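Local coordinates for protein 4-oxalmesaconate hydratase (Pseudomonas putida, PDB 5CGZ) that catalyses, as a zinc-dependent hexameric hydratase, the addition of water to the enol form of oxalomesaconate in the third step of gallate degradation, at residues 12-17 against 65-70; 58-63 against 80-85; 180-185 against 224-229; 42-47 against 121-126. One frame throughout, in Å; residues are numbered along the deposited sequence.

Contact 1 of 4, residues 12-17 against 65-70; sequences ADFVWR and EEAMAA. With ZN (zinc ion), chain C.
Phe-14 and Val-15, on the first turn of helix 13-27, pack against Ala-67 and Ala-70 of helix 56-74. The short helical segments here lie 10.5 Å apart at closest approach, their directions 44° apart. From CB, the Phe-14 chain sets CG between the backbone N and the carbonyl carbon (chi1 75°), which swings the ring across to the other helix. CE1 then meets the methyl of Ala-67, with 4.0 Å from Phe-14 CE1 to Ala-67 CB. At the tip, the ring turns its edge to a backbone carbonyl, Phe-14 CZ lying 3.7 Å from Ala-67 O, which is in the ring plane. One face of the ring is covered near its rim by Val-15 CG2. That same methyl is the tightest link across the contact, with Val-15 CG2 3.5 Å from Ala-70 CB. Elsewhere Phe-14 touches Val-6 of strand 3-8, while Val-15 and Ala-70 share Ala-185 of helix 179-186. On the far side of the turn Asp-13 OD1 binds the zinc ion at 2.0 Å, and Arg-17 NE donates to Asp-13 OD2 at 2.9 Å, meeting it on the anti side. The chemistry therefore divides: small alanine methyls receive Phe-14 and Val-15, whose side chains span the distance between the helices in the core of this Rossmann-like domain, while the polar face of the same turn supplies a metal ligand whose second oxygen is held by a salt bridge.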
loop_
_atom_site.group_PDB
_atom_site.type_symbol
_atom_site.label_atom_id
_atom_site.label_comp_id
_atom_site.label_asym_id
_atom_site.label_seq_id
_atom_site.Cartn_x
_atom_site.Cartn_y
_atom_site.Cartn_z
ATOM N N ALA A 12 2.845 20.349 -24.038
ATOM C CA ALA A 12 1.375 20.325 -24.015
ATOM C C ALA A 12 0.771 19.985 -22.642
ATOM O O ALA A 12 -0.393 20.290 -22.362
ATOM C CB ALA A 12 0.849 19.344 -25.059
ATOM N N ASP A 13 1.562 19.360 -21.785
ATOM C CA ASP A 13 1.028 18.842 -20.536
ATOM C C ASP A 13 0.372 19.893 -19.647
ATOM O O ASP A 13 -0.673 19.626 -19.062
ATOM C CB ASP A 13 2.131 18.122 -19.769
ATOM C CG ASP A 13 2.371 16.726 -20.302
ATOM O OD1 ASP A 13 3.514 16.413 -20.692
ATOM O OD2 ASP A 13 1.397 15.942 -20.327
ATOM N N PHE A 14 0.958 21.083 -19.538
ATOM C CA PHE A 14 0.380 22.066 -18.632
ATOM C C PHE A 14 -0.990 22.510 -19.137
ATOM O O PHE A 14 -1.822 22.953 -18.352
ATOM C CB PHE A 14 1.315 23.281 -18.426
ATOM C CG PHE A 14 1.373 24.239 -19.597
ATOM C CD1 PHE A 14 2.304 24.064 -20.614
ATOM C CD2 PHE A 14 0.529 25.341 -19.652
ATOM C CE1 PHE A 14 2.373 24.960 -21.686
ATOM C CE2 PHE A 14 0.587 26.244 -20.720
ATOM C CZ PHE A 14 1.511 26.053 -21.741
ATOM N N VAL A 15 -1.237 22.366 -20.437
ATOM C CA VAL A 15 -2.528 22.771 -20.989
ATOM C C VAL A 15 -3.615 21.756 -20.618
ATOM O O VAL A 15 -4.641 22.132 -20.067
ATOM C CB VAL A 15 -2.467 22.950 -22.533
ATOM C CG1 VAL A 15 -3.850 23.283 -23.094
ATOM C CG2 VAL A 15 -1.474 24.047 -22.897
ATOM N N TRP A 16 -3.382 20.472 -20.887
ATOM C CA TRP A 16 -4.371 19.444 -20.540
ATOM C C TRP A 16 -4.646 19.377 -19.042
ATOM O O TRP A 16 -5.796 19.223 -18.618
ATOM C CB TRP A 16 -3.923 18.050 -20.987
ATOM C CG TRP A 16 -3.453 17.900 -22.404
ATOM C CD1 TRP A 16 -2.221 17.473 -22.814
ATOM C CD2 TRP A 16 -4.216 18.129 -23.597
ATOM N NE1 TRP A 16 -2.167 17.436 -24.189
ATOM C CE2 TRP A 16 -3.375 17.835 -24.693
ATOM C CE3 TRP A 16 -5.526 18.553 -23.846
ATOM C CZ2 TRP A 16 -3.799 17.959 -26.017
ATOM C CZ3 TRP A 16 -5.948 18.673 -25.161
ATOM C CH2 TRP A 16 -5.085 18.380 -26.229
ATOM N N ARG A 17 -3.586 19.486 -18.247
ATOM C CA ARG A 17 -3.624 19.062 -16.843
ATOM C C ARG A 17 -3.655 20.201 -15.835
ATOM O O ARG A 17 -4.006 19.981 -14.678
ATOM C CB ARG A 17 -2.407 18.169 -16.538
ATOM C CG ARG A 17 -2.231 17.082 -17.564
ATOM C CD ARG A 17 -1.134 16.065 -17.261
ATOM N NE ARG A 17 -0.864 15.401 -18.531
ATOM C CZ ARG A 17 -1.691 14.524 -19.091
ATOM N NH1 ARG A 17 -2.804 14.154 -18.458
ATOM N NH2 ARG A 17 -1.397 14.007 -20.271
ATOM N N GLU A 65 5.136 27.297 -30.443
ATOM C CA GLU A 65 4.152 28.315 -30.786
ATOM C C GLU A 65 2.805 28.009 -30.136
ATOM O O GLU A 65 2.114 28.911 -29.665
ATOM C CB GLU A 65 3.999 28.431 -32.304
ATOM C CG GLU A 65 3.696 29.845 -32.786
ATOM C CD GLU A 65 4.826 30.827 -32.485
ATOM O OE1 GLU A 65 4.544 32.038 -32.362
ATOM O OE2 GLU A 65 5.992 30.389 -32.372
ATOM N N GLU A 66 2.437 26.730 -30.104
ATOM C CA GLU A 66 1.206 26.317 -29.440
ATOM C C GLU A 66 1.233 26.652 -27.954
ATOM O O GLU A 66 0.269 27.200 -27.420
ATOM C CB GLU A 66 0.977 24.821 -29.628
ATOM C CG GLU A 66 0.620 24.437 -31.049
ATOM C CD GLU A 66 0.447 22.940 -31.210
ATOM O OE1 GLU A 66 0.862 22.191 -30.293
ATOM O OE2 GLU A 66 -0.106 22.521 -32.254
ATOM N N ALA A 67 2.348 26.336 -27.299
ATOM C CA ALA A 67 2.479 26.554 -25.862
ATOM C C ALA A 67 2.412 28.040 -25.530
ATOM O O ALA A 67 1.747 28.448 -24.571
ATOM C CB ALA A 67 3.776 25.953 -25.346
ATOM N N MET A 68 3.092 28.853 -26.333
ATOM C CA MET A 68 3.068 30.297 -26.122
ATOM C C MET A 68 1.668 30.860 -26.316
ATOM O O MET A 68 1.246 31.735 -25.564
ATOM C CB MET A 68 4.050 30.992 -27.053
ATOM C CG MET A 68 5.486 30.893 -26.575
ATOM S SD MET A 68 6.630 31.467 -27.841
ATOM C CE MET A 68 8.147 31.579 -26.886
ATOM N N ALA A 69 0.944 30.345 -27.308
ATOM C CA ALA A 69 -0.431 30.786 -27.535
ATOM C C ALA A 69 -1.325 30.394 -26.355
ATOM O O ALA A 69 -2.123 31.198 -25.874
ATOM C CB ALA A 69 -0.975 30.204 -28.840
ATOM N N ALA A 70 -1.178 29.158 -25.880
ATOM C CA ALA A 70 -1.974 28.682 -24.746
ATOM C C ALA A 70 -1.663 29.480 -23.481
ATOM O O ALA A 70 -2.573 29.884 -22.746
ATOM C CB ALA A 70 -1.729 27.190 -24.504
HETATM ZN ZN ZN C . 3.725 14.564 -21.414
HETATM O O HOH W 1 1.545 13.804 -22.352
#

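Contact 2 of 4, residues 58-63 against 80-85; sequences KVKDAR and FFDIGD. With GOL (glycerol), chain J.
The carboxylate of Asp-82 receives Lys-60 at its edge, NZ using the syn lone pair of OD1, while O2 of a glycerol, probably from the crystallisation liquor, stands 3.9 Å from Asp-82 CG. Lys-60 NZ donates to Asp-82 OD1 at 2.9 Å in a salt bridge, with a weak second bond to Asp-82 OD2 at 3.4 Å. Beyond CG the lysine chain is extended and crosses the aspartate side chain at about a right angle, so that Lys-60 CE also comes to 3.4 Å from Asp-82 OD1. The aspartate in turn leans over to the helix because its CG is anti to the backbone N (chi1 -169°). Glycerol bridges the pair: Lys-60 NZ donates to glycerol O1 at 2.7 Å, and glycerol O2 donates to Asp-82 O at 3.1 Å. With an alanine here instead of Asp-82, the ammonium of Lys-60 would probably lose this charged mate and its long chain would be freer to turn. The bridge ties helix 56-74 to the loop that follows strand 76-80, the strand that ends a beta-alpha-beta crossover from strand 31-36. Farther along helix 56-74, Phe-80 packs on Ala-67 and Met-68. At this partly exposed place, about 14 Å from the zinc to the lysine side chain, a single charge pair of modest burial joins helix to loop, and the glycerol shares the same ammonium, taking a second N-H beside the carboxylate.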
loop_
_atom_site.group_PDB
_atom_site.type_symbol
_atom_site.label_atom_id
_atom_site.label_comp_id
_atom_site.label_asym_id
_atom_site.label_seq_id
_atom_site.Cartn_x
_atom_site.Cartn_y
_atom_site.Cartn_z
ATOM N N LYS A 58 11.557 21.251 -36.584
ATOM C CA LYS A 58 10.253 21.706 -37.044
ATOM C C LYS A 58 9.170 21.388 -36.017
ATOM O O LYS A 58 8.271 22.201 -35.777
ATOM C CB LYS A 58 9.887 21.077 -38.386
ATOM C CG LYS A 58 10.697 21.578 -39.594
ATOM C CD LYS A 58 9.991 21.135 -40.877
ATOM C CE LYS A 58 10.931 20.956 -42.052
ATOM N NZ LYS A 58 10.162 20.433 -43.218
ATOM N N VAL A 59 9.249 20.206 -35.408
ATOM C CA VAL A 59 8.257 19.834 -34.401
ATOM C C VAL A 59 8.339 20.782 -33.210
ATOM O O VAL A 59 7.318 21.315 -32.759
ATOM C CB VAL A 59 8.433 18.382 -33.928
ATOM C CG1 VAL A 59 7.426 18.062 -32.820
ATOM C CG2 VAL A 59 8.239 17.439 -35.098
ATOM N N LYS A 60 9.555 21.025 -32.730
ATOM C CA LYS A 60 9.753 21.931 -31.599
ATOM C C LYS A 60 9.172 23.319 -31.875
ATOM O O LYS A 60 8.559 23.931 -30.988
ATOM C CB LYS A 60 11.241 22.049 -31.248
ATOM C CG LYS A 60 11.883 20.774 -30.693
ATOM C CD LYS A 60 13.337 21.052 -30.301
ATOM C CE LYS A 60 14.086 19.785 -29.953
ATOM N NZ LYS A 60 15.456 20.109 -29.471
ATOM N N ASP A 61 9.362 23.818 -33.097
ATOM C CA ASP A 61 8.828 25.133 -33.458
ATOM C C ASP A 61 7.315 25.143 -33.348
ATOM O O ASP A 61 6.733 26.069 -32.783
ATOM C CB ASP A 61 9.243 25.544 -34.880
ATOM C CG ASP A 61 10.709 25.922 -34.979
ATOM O OD1 ASP A 61 11.327 26.236 -33.933
ATOM O OD2 ASP A 61 11.243 25.910 -36.109
ATOM N N ALA A 62 6.675 24.115 -33.899
ATOM C CA ALA A 62 5.221 24.031 -33.841
ATOM C C ALA A 62 4.743 23.932 -32.380
ATOM O O ALA A 62 3.824 24.645 -31.964
ATOM C CB ALA A 62 4.726 22.844 -34.663
ATOM N N ARG A 63 5.383 23.067 -31.598
ATOM C CA ARG A 63 5.019 22.902 -30.188
ATOM C C ARG A 63 5.227 24.193 -29.386
ATOM O O ARG A 63 4.394 24.554 -28.552
ATOM C CB ARG A 63 5.833 21.770 -29.556
ATOM C CG ARG A 63 5.548 20.387 -30.119
ATOM C CD ARG A 63 4.262 19.806 -29.565
ATOM N NE ARG A 63 3.088 20.129 -30.374
ATOM C CZ ARG A 63 2.605 19.349 -31.340
ATOM N NH1 ARG A 63 3.199 18.198 -31.638
ATOM N NH2 ARG A 63 1.527 19.725 -32.015
ATOM N N PHE A 80 11.175 27.507 -21.878
ATOM C CA PHE A 80 11.433 26.190 -22.446
ATOM C C PHE A 80 12.874 25.741 -22.204
ATOM O O PHE A 80 13.797 26.335 -22.748
ATOM C CB PHE A 80 11.121 26.217 -23.948
ATOM C CG PHE A 80 9.732 26.697 -24.256
ATOM C CD1 PHE A 80 8.659 25.816 -24.234
ATOM C CD2 PHE A 80 9.492 28.033 -24.544
ATOM C CE1 PHE A 80 7.374 26.253 -24.505
ATOM C CE2 PHE A 80 8.208 28.476 -24.818
ATOM C CZ PHE A 80 7.148 27.584 -24.798
ATOM N N PHE A 81 13.076 24.707 -21.388
ATOM C CA PHE A 81 14.433 24.234 -21.127
ATOM C C PHE A 81 14.993 23.470 -22.321
ATOM O O PHE A 81 16.208 23.353 -22.462
ATOM C CB PHE A 81 14.496 23.328 -19.889
ATOM C CG PHE A 81 14.555 24.067 -18.584
ATOM C CD1 PHE A 81 14.169 25.397 -18.497
ATOM C CD2 PHE A 81 15.000 23.424 -17.436
ATOM C CE1 PHE A 81 14.220 26.070 -17.284
ATOM C CE2 PHE A 81 15.054 24.088 -16.226
ATOM C CZ PHE A 81 14.659 25.416 -16.147
ATOM N N ASP A 82 14.107 22.920 -23.148
ATOM C CA ASP A 82 14.507 22.151 -24.327
ATOM C C ASP A 82 15.559 21.070 -24.045
ATOM O O ASP A 82 16.614 21.051 -24.687
ATOM C CB ASP A 82 15.033 23.106 -25.408
ATOM C CG ASP A 82 15.230 22.421 -26.761
ATOM O OD1 ASP A 82 14.556 21.405 -27.039
ATOM O OD2 ASP A 82 16.068 22.897 -27.548
ATOM N N ILE A 83 15.282 20.157 -23.112
ATOM C CA ILE A 83 16.266 19.118 -22.801
ATOM C C ILE A 83 15.989 17.787 -23.508
ATOM O O ILE A 83 16.760 16.838 -23.358
ATOM C CB ILE A 83 16.367 18.846 -21.280
ATOM C CG1 ILE A 83 15.050 18.270 -20.737
ATOM C CG2 ILE A 83 16.788 20.121 -20.529
ATOM C CD1 ILE A 83 15.111 17.915 -19.238
ATOM N N GLY A 84 14.905 17.715 -24.275
ATOM C CA GLY A 84 14.612 16.520 -25.057
ATOM C C GLY A 84 13.704 15.512 -24.365
ATOM O O GLY A 84 13.822 15.285 -23.157
ATOM N N ASP A 85 12.799 14.904 -25.131
ATOM C CA ASP A 85 11.884 13.894 -24.597
ATOM C C ASP A 85 12.166 12.515 -25.195
ATOM O O ASP A 85 12.857 12.405 -26.205
ATOM C CB ASP A 85 10.434 14.281 -24.877
ATOM C CG ASP A 85 10.087 14.187 -26.359
ATOM O OD1 ASP A 85 10.947 14.546 -27.192
ATOM O OD2 ASP A 85 8.965 13.740 -26.689
HETATM C C1 GOL J . 17.417 17.442 -27.314
HETATM O O1 GOL J . 16.633 17.907 -28.390
HETATM C C2 GOL J . 18.576 18.405 -27.129
HETATM O O2 GOL J . 18.059 19.717 -27.065
HETATM C C3 GOL J . 19.336 18.064 -25.854
HETATM O O3 GOL J . 20.637 18.608 -25.927
#

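Contact 3 of 4, residues 180-185 against 224-229; sequences DKKYAA and YAEGLQ
Lys-182 of helix 179-186 reaches Glu-226 of strand 225-230, a strand of the mixed sheet that extends the Rossmann-like core, flanked there by strands 154-157 and 171-174. The two side chains come from opposite directions and meet in a buried salt bridge, Lys-182 NZ donating to Glu-226 OE2 at 2.7 Å. CG of Lys-182 is anti to its backbone nitrogen (chi1 175°) and the chain runs extended from there, which delivers the ammonium at full length. Each buried charge has further partners. Lys-182 NZ also donates to the carbonyl of Trp-16, Glu-226 OE2 also accepts from Gly-20 N, and Glu-226 OE1 accepts from Ala-21 N, all on helix 13-27. Trp-16 O and Gly-20 N are the pair that an unbroken alpha-helical turn would join to each other, so the bridge appears to be inserted into that turn and to satisfy both ends of it. A methionine at Lys-182 would probably deprive Glu-226 of its positive mate in the protein interior and leave the Trp-16 carbonyl short of a donor. Three elements distant in sequence are thus joined through one pair of charges, with the lysine side chain about 10 Å from that of Asp-13. The ammonium meets OE2 on the anti side, 23° out of the carboxylate plane, and Lys-182 CE follows it in to 3.4 Å from Glu-226 OE2.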
loop_
_atom_site.group_PDB
_atom_site.type_symbol
_atom_site.label_atom_id
_atom_site.label_comp_id
_atom_site.label_asym_id
_atom_site.label_seq_id
_atom_site.Cartn_x
_atom_site.Cartn_y
_atom_site.Cartn_z
ATOM N N ASP A 180 -13.867 28.380 -19.916
ATOM C CA ASP A 180 -13.758 28.892 -21.289
ATOM C C ASP A 180 -12.305 29.159 -21.669
ATOM O O ASP A 180 -11.892 28.886 -22.797
ATOM C CB ASP A 180 -14.589 30.168 -21.473
ATOM C CG ASP A 180 -16.091 29.897 -21.457
ATOM O OD1 ASP A 180 -16.495 28.714 -21.566
ATOM O OD2 ASP A 180 -16.866 30.871 -21.342
ATOM N N LYS A 181 -11.533 29.689 -20.723
ATOM C CA LYS A 181 -10.114 29.918 -20.955
ATOM C C LYS A 181 -9.374 28.592 -21.117
ATOM O O LYS A 181 -8.582 28.440 -22.047
ATOM C CB LYS A 181 -9.502 30.740 -19.815
ATOM C CG LYS A 181 -9.842 32.218 -19.886
ATOM C CD LYS A 181 -9.256 32.981 -18.707
ATOM C CE LYS A 181 -9.446 34.490 -18.872
ATOM N NZ LYS A 181 -8.883 35.229 -17.701
ATOM N N LYS A 182 -9.632 27.623 -20.235
ATOM C CA LYS A 182 -8.919 26.355 -20.362
ATOM C C LYS A 182 -9.229 25.717 -21.710
ATOM O O LYS A 182 -8.338 25.194 -22.384
ATOM C CB LYS A 182 -9.258 25.367 -19.239
ATOM C CG LYS A 182 -8.591 24.000 -19.475
ATOM C CD LYS A 182 -8.694 23.039 -18.294
ATOM C CE LYS A 182 -7.770 21.833 -18.533
ATOM N NZ LYS A 182 -7.693 20.905 -17.361
ATOM N N TYR A 183 -10.490 25.767 -22.110
ATOM C CA TYR A 183 -10.879 25.131 -23.363
ATOM C C TYR A 183 -10.307 25.861 -24.585
ATOM O O TYR A 183 -9.929 25.231 -25.577
ATOM C CB TYR A 183 -12.402 25.037 -23.480
ATOM C CG TYR A 183 -12.811 24.229 -24.687
ATOM C CD1 TYR A 183 -12.540 22.864 -24.751
ATOM C CD2 TYR A 183 -13.428 24.831 -25.780
ATOM C CE1 TYR A 183 -12.893 22.114 -25.860
ATOM C CE2 TYR A 183 -13.783 24.087 -26.900
ATOM C CZ TYR A 183 -13.508 22.733 -26.932
ATOM O OH TYR A 183 -13.855 21.995 -28.031
ATOM N N ALA A 184 -10.245 27.188 -24.518
ATOM C CA ALA A 184 -9.613 27.951 -25.593
ATOM C C ALA A 184 -8.130 27.607 -25.683
ATOM O O ALA A 184 -7.579 27.481 -26.777
ATOM C CB ALA A 184 -9.808 29.449 -25.384
ATOM N N ALA A 185 -7.478 27.437 -24.536
ATOM C CA ALA A 185 -6.076 27.015 -24.544
ATOM C C ALA A 185 -5.954 25.609 -25.134
ATOM O O ALA A 185 -5.043 25.316 -25.908
ATOM C CB ALA A 185 -5.492 27.057 -23.137
ATOM N N TYR A 224 -16.988 22.196 -13.575
ATOM C CA TYR A 224 -15.676 21.783 -14.058
ATOM C C TYR A 224 -14.674 21.826 -12.912
ATOM O O TYR A 224 -14.620 22.820 -12.179
ATOM C CB TYR A 224 -15.196 22.700 -15.197
ATOM C CG TYR A 224 -16.111 22.741 -16.406
ATOM C CD1 TYR A 224 -15.990 21.799 -17.424
ATOM C CD2 TYR A 224 -17.085 23.721 -16.531
ATOM C CE1 TYR A 224 -16.815 21.829 -18.533
ATOM C CE2 TYR A 224 -17.924 23.765 -17.641
ATOM C CZ TYR A 224 -17.783 22.816 -18.635
ATOM O OH TYR A 224 -18.604 22.856 -19.733
ATOM N N ALA A 225 -13.879 20.770 -12.750
ATOM C CA ALA A 225 -12.868 20.760 -11.690
ATOM C C ALA A 225 -11.585 20.089 -12.162
ATOM O O ALA A 225 -11.611 19.288 -13.095
ATOM C CB ALA A 225 -13.411 20.061 -10.430
ATOM N N GLU A 226 -10.466 20.438 -11.529
ATOM C CA GLU A 226 -9.216 19.705 -11.709
ATOM C C GLU A 226 -8.870 18.989 -10.399
ATOM O O GLU A 226 -9.024 19.555 -9.311
ATOM C CB GLU A 226 -8.080 20.646 -12.141
ATOM C CG GLU A 226 -8.194 21.068 -13.603
ATOM C CD GLU A 226 -7.171 22.128 -14.037
ATOM O OE1 GLU A 226 -6.424 22.664 -13.184
ATOM O OE2 GLU A 226 -7.130 22.426 -15.251
ATOM N N GLY A 227 -8.451 17.734 -10.505
ATOM C CA GLY A 227 -8.050 16.962 -9.338
ATOM C C GLY A 227 -6.546 17.048 -9.147
ATOM O O GLY A 227 -5.787 17.022 -10.126
ATOM N N LEU A 228 -6.120 17.172 -7.894
ATOM C CA LEU A 228 -4.703 17.274 -7.541
ATOM C C LEU A 228 -4.362 16.296 -6.421
ATOM O O LEU A 228 -5.178 16.068 -5.521
ATOM C CB LEU A 228 -4.343 18.692 -7.078
ATOM C CG LEU A 228 -4.340 19.918 -8.004
ATOM C CD1 LEU A 228 -3.410 19.716 -9.178
ATOM C CD2 LEU A 228 -5.735 20.277 -8.466
ATOM N N GLN A 229 -3.156 15.736 -6.454
ATOM C CA GLN A 229 -2.666 14.976 -5.309
ATOM C C GLN A 229 -1.520 15.720 -4.635
ATOM O O GLN A 229 -0.485 15.971 -5.246
ATOM C CB GLN A 229 -2.212 13.567 -5.712
ATOM C CG GLN A 229 -1.756 12.751 -4.499
ATOM C CD GLN A 229 -1.834 11.233 -4.699
ATOM O OE1 GLN A 229 -1.675 10.729 -5.806
ATOM N NE2 GLN A 229 -2.084 10.504 -3.609
#

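Contact 4 of 4, residues 42-47 against 121-126; sequences RGESAK and YDHPLA. With ZN (zinc ion), chain C.
Glu-44 and His-123 meet through the zinc ion: Glu-44 OE2 binds it at 2.0 Å and His-123 NE2 at 2.2 Å. The metal sits where loops follow the parallel strands of the Rossmann-like fold, Glu-44 coming from the region after strand 31-36 and His-123 from the start of helix 122-138, after strand 110-112. His-10 and Asp-13 complete the protein ligands, and a water lies 2.5 Å from the zinc ion. The glutamate and histidine approach from opposite directions with carboxylate and ring planes 73° apart. Their ligating atoms, Glu-44 OE2 and His-123 NE2, are 3.5 Å from each other and are brought together by the metal, not by a bond of their own. Glu-44 was modelled in two conformers, so this geometry describes one of them. His-123 ND1 is hydrogen-bonded to Asp-117; this second-shell carboxylate and the metal, at the two ring nitrogens, together probably fix the rotation of the imidazole. Close by, Arg-42 packs on Phe-96 of a neighbouring subunit and Tyr-121 on Gln-131 of that same subunit, so the site lies near a hexamer interface. The metal-bound water lies in the plane of the imidazole, at its edge.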
loop_
_atom_site.group_PDB
_atom_site.type_symbol
_atom_site.label_atom_id
_atom_site.label_comp_id
_atom_site.label_asym_id
_atom_site.label_seq_id
_atom_site.Cartn_x
_atom_site.Cartn_y
_atom_site.Cartn_z
ATOM N N ARG A 42 9.416 14.152 -29.710
ATOM C CA ARG A 42 9.554 12.788 -30.227
ATOM C C ARG A 42 8.377 11.866 -29.883
ATOM O O ARG A 42 7.986 11.026 -30.698
ATOM C CB ARG A 42 10.860 12.173 -29.722
ATOM C CG ARG A 42 12.096 12.870 -30.288
ATOM C CD ARG A 42 13.241 12.922 -29.285
ATOM N NE ARG A 42 13.689 11.592 -28.880
ATOM C CZ ARG A 42 14.586 10.870 -29.546
ATOM N NH1 ARG A 42 15.121 11.347 -30.664
ATOM N NH2 ARG A 42 14.947 9.673 -29.098
ATOM N N GLY A 43 7.799 12.016 -28.692
ATOM C CA GLY A 43 6.771 11.084 -28.253
ATOM C C GLY A 43 5.352 11.613 -28.108
ATOM O O GLY A 43 4.437 10.844 -27.839
ATOM N N GLU A 44 5.162 12.920 -28.260
ATOM C CA GLU A 44 3.827 13.509 -28.141
ATOM C C GLU A 44 3.507 14.370 -29.370
ATOM O O GLU A 44 2.817 15.387 -29.268
ATOM C CB GLU A 44 3.707 14.344 -26.850
ATOM C CG GLU A 44 3.934 13.554 -25.540
ATOM C CD GLU A 44 3.571 14.348 -24.269
ATOM O OE1 GLU A 44 3.374 15.579 -24.357
ATOM O OE2 GLU A 44 3.470 13.742 -23.175
ATOM N N SER A 45 4.004 13.956 -30.533
ATOM C CA SER A 45 3.825 14.738 -31.758
ATOM C C SER A 45 3.561 13.878 -32.995
ATOM O O SER A 45 4.068 14.169 -34.076
ATOM C CB SER A 45 5.065 15.604 -31.992
ATOM O OG SER A 45 5.259 16.520 -30.925
ATOM N N ALA A 46 2.761 12.829 -32.831
ATOM C CA ALA A 46 2.532 11.849 -33.892
ATOM C C ALA A 46 1.977 12.468 -35.182
ATOM O O ALA A 46 2.429 12.131 -36.275
ATOM C CB ALA A 46 1.595 10.751 -33.392
ATOM N N LYS A 47 1.001 13.362 -35.051
ATOM C CA LYS A 47 0.402 14.007 -36.215
ATOM C C LYS A 47 1.460 14.676 -37.082
ATOM O O LYS A 47 1.455 14.529 -38.304
ATOM C CB LYS A 47 -0.640 15.036 -35.792
ATOM C CG LYS A 47 -1.966 14.442 -35.356
ATOM C CD LYS A 47 -2.764 13.915 -36.536
ATOM C CE LYS A 47 -4.263 13.909 -36.233
ATOM N NZ LYS A 47 -4.609 13.006 -35.104
ATOM N N TYR A 121 7.779 7.569 -18.966
ATOM C CA TYR A 121 8.862 7.721 -17.997
ATOM C C TYR A 121 9.270 9.184 -17.797
ATOM O O TYR A 121 9.782 9.550 -16.737
ATOM C CB TYR A 121 10.077 6.878 -18.424
ATOM C CG TYR A 121 10.052 5.483 -17.835
ATOM C CD1 TYR A 121 9.015 4.606 -18.126
ATOM C CD2 TYR A 121 11.055 5.050 -16.977
ATOM C CE1 TYR A 121 8.974 3.335 -17.572
ATOM C CE2 TYR A 121 11.026 3.780 -16.425
ATOM C CZ TYR A 121 9.985 2.930 -16.723
ATOM O OH TYR A 121 9.950 1.673 -16.164
ATOM N N ASP A 122 9.044 10.025 -18.803
ATOM C CA ASP A 122 9.414 11.435 -18.682
ATOM C C ASP A 122 8.608 12.155 -17.588
ATOM O O ASP A 122 9.079 13.119 -16.977
ATOM C CB ASP A 122 9.210 12.168 -20.011
ATOM C CG ASP A 122 10.127 11.671 -21.120
ATOM O OD1 ASP A 122 11.000 10.803 -20.881
ATOM O OD2 ASP A 122 9.971 12.170 -22.250
ATOM N N HIS A 123 7.383 11.704 -17.352
ATOM C CA HIS A 123 6.494 12.447 -16.460
ATOM C C HIS A 123 6.978 12.450 -15.011
ATOM O O HIS A 123 7.138 13.522 -14.432
ATOM C CB HIS A 123 5.070 11.904 -16.567
ATOM C CG HIS A 123 4.388 12.297 -17.836
ATOM N ND1 HIS A 123 3.202 11.730 -18.261
ATOM C CD2 HIS A 123 4.722 13.210 -18.779
ATOM C CE1 HIS A 123 2.841 12.275 -19.407
ATOM N NE2 HIS A 123 3.748 13.178 -19.746
ATOM N N PRO A 124 7.239 11.261 -14.422
ATOM C CA PRO A 124 7.774 11.279 -13.049
ATOM C C PRO A 124 9.131 11.986 -12.947
ATOM O O PRO A 124 9.419 12.602 -11.921
ATOM C CB PRO A 124 7.907 9.782 -12.696
ATOM C CG PRO A 124 6.928 9.088 -13.606
ATOM C CD PRO A 124 6.973 9.886 -14.892
ATOM N N LEU A 125 9.961 11.898 -13.984
ATOM C CA LEU A 125 11.244 12.593 -13.937
ATOM C C LEU A 125 11.019 14.093 -13.735
ATOM O O LEU A 125 11.695 14.727 -12.929
ATOM C CB LEU A 125 12.055 12.345 -15.206
ATOM C CG LEU A 125 13.349 13.166 -15.309
ATOM C CD1 LEU A 125 14.257 12.930 -14.101
ATOM C CD2 LEU A 125 14.078 12.830 -16.606
ATOM N N ALA A 126 10.051 14.649 -14.457
ATOM C CA ALA A 126 9.707 16.062 -14.318
ATOM C C ALA A 126 9.330 16.398 -12.876
ATOM O O ALA A 126 9.760 17.425 -12.334
ATOM C CB ALA A 126 8.559 16.431 -15.263
HETATM ZN ZN ZN C . 3.725 14.564 -21.414
HETATM O O HOH W 1 1.545 13.804 -22.352
#

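Contacts 1 and 3 are buried, contact 4 is partly so and contact 2 lies toward the surface. Helix 56-74 serves both contact 1 and contact 2, apolar through alanines in the one and charged in the other, with Phe-80 bridging them by packing on Ala-67. Contacts 1 and 4 share the zinc ion: contact 1 gives one ligand, Asp-13, and contact 4 two, Glu-44 and His-123. Contact 2 is nested inside the chain loop that contact 4 closes, where Arg-63 hydrogen-bonds to Ser-45 and Asp-85 to Gly-43. The lysine-carboxylate bridges of contacts 2 and 3 differ in setting: one is backed by glycerol, the other by backbone groups of helix 13-27, through which contact 3 joins contact 1.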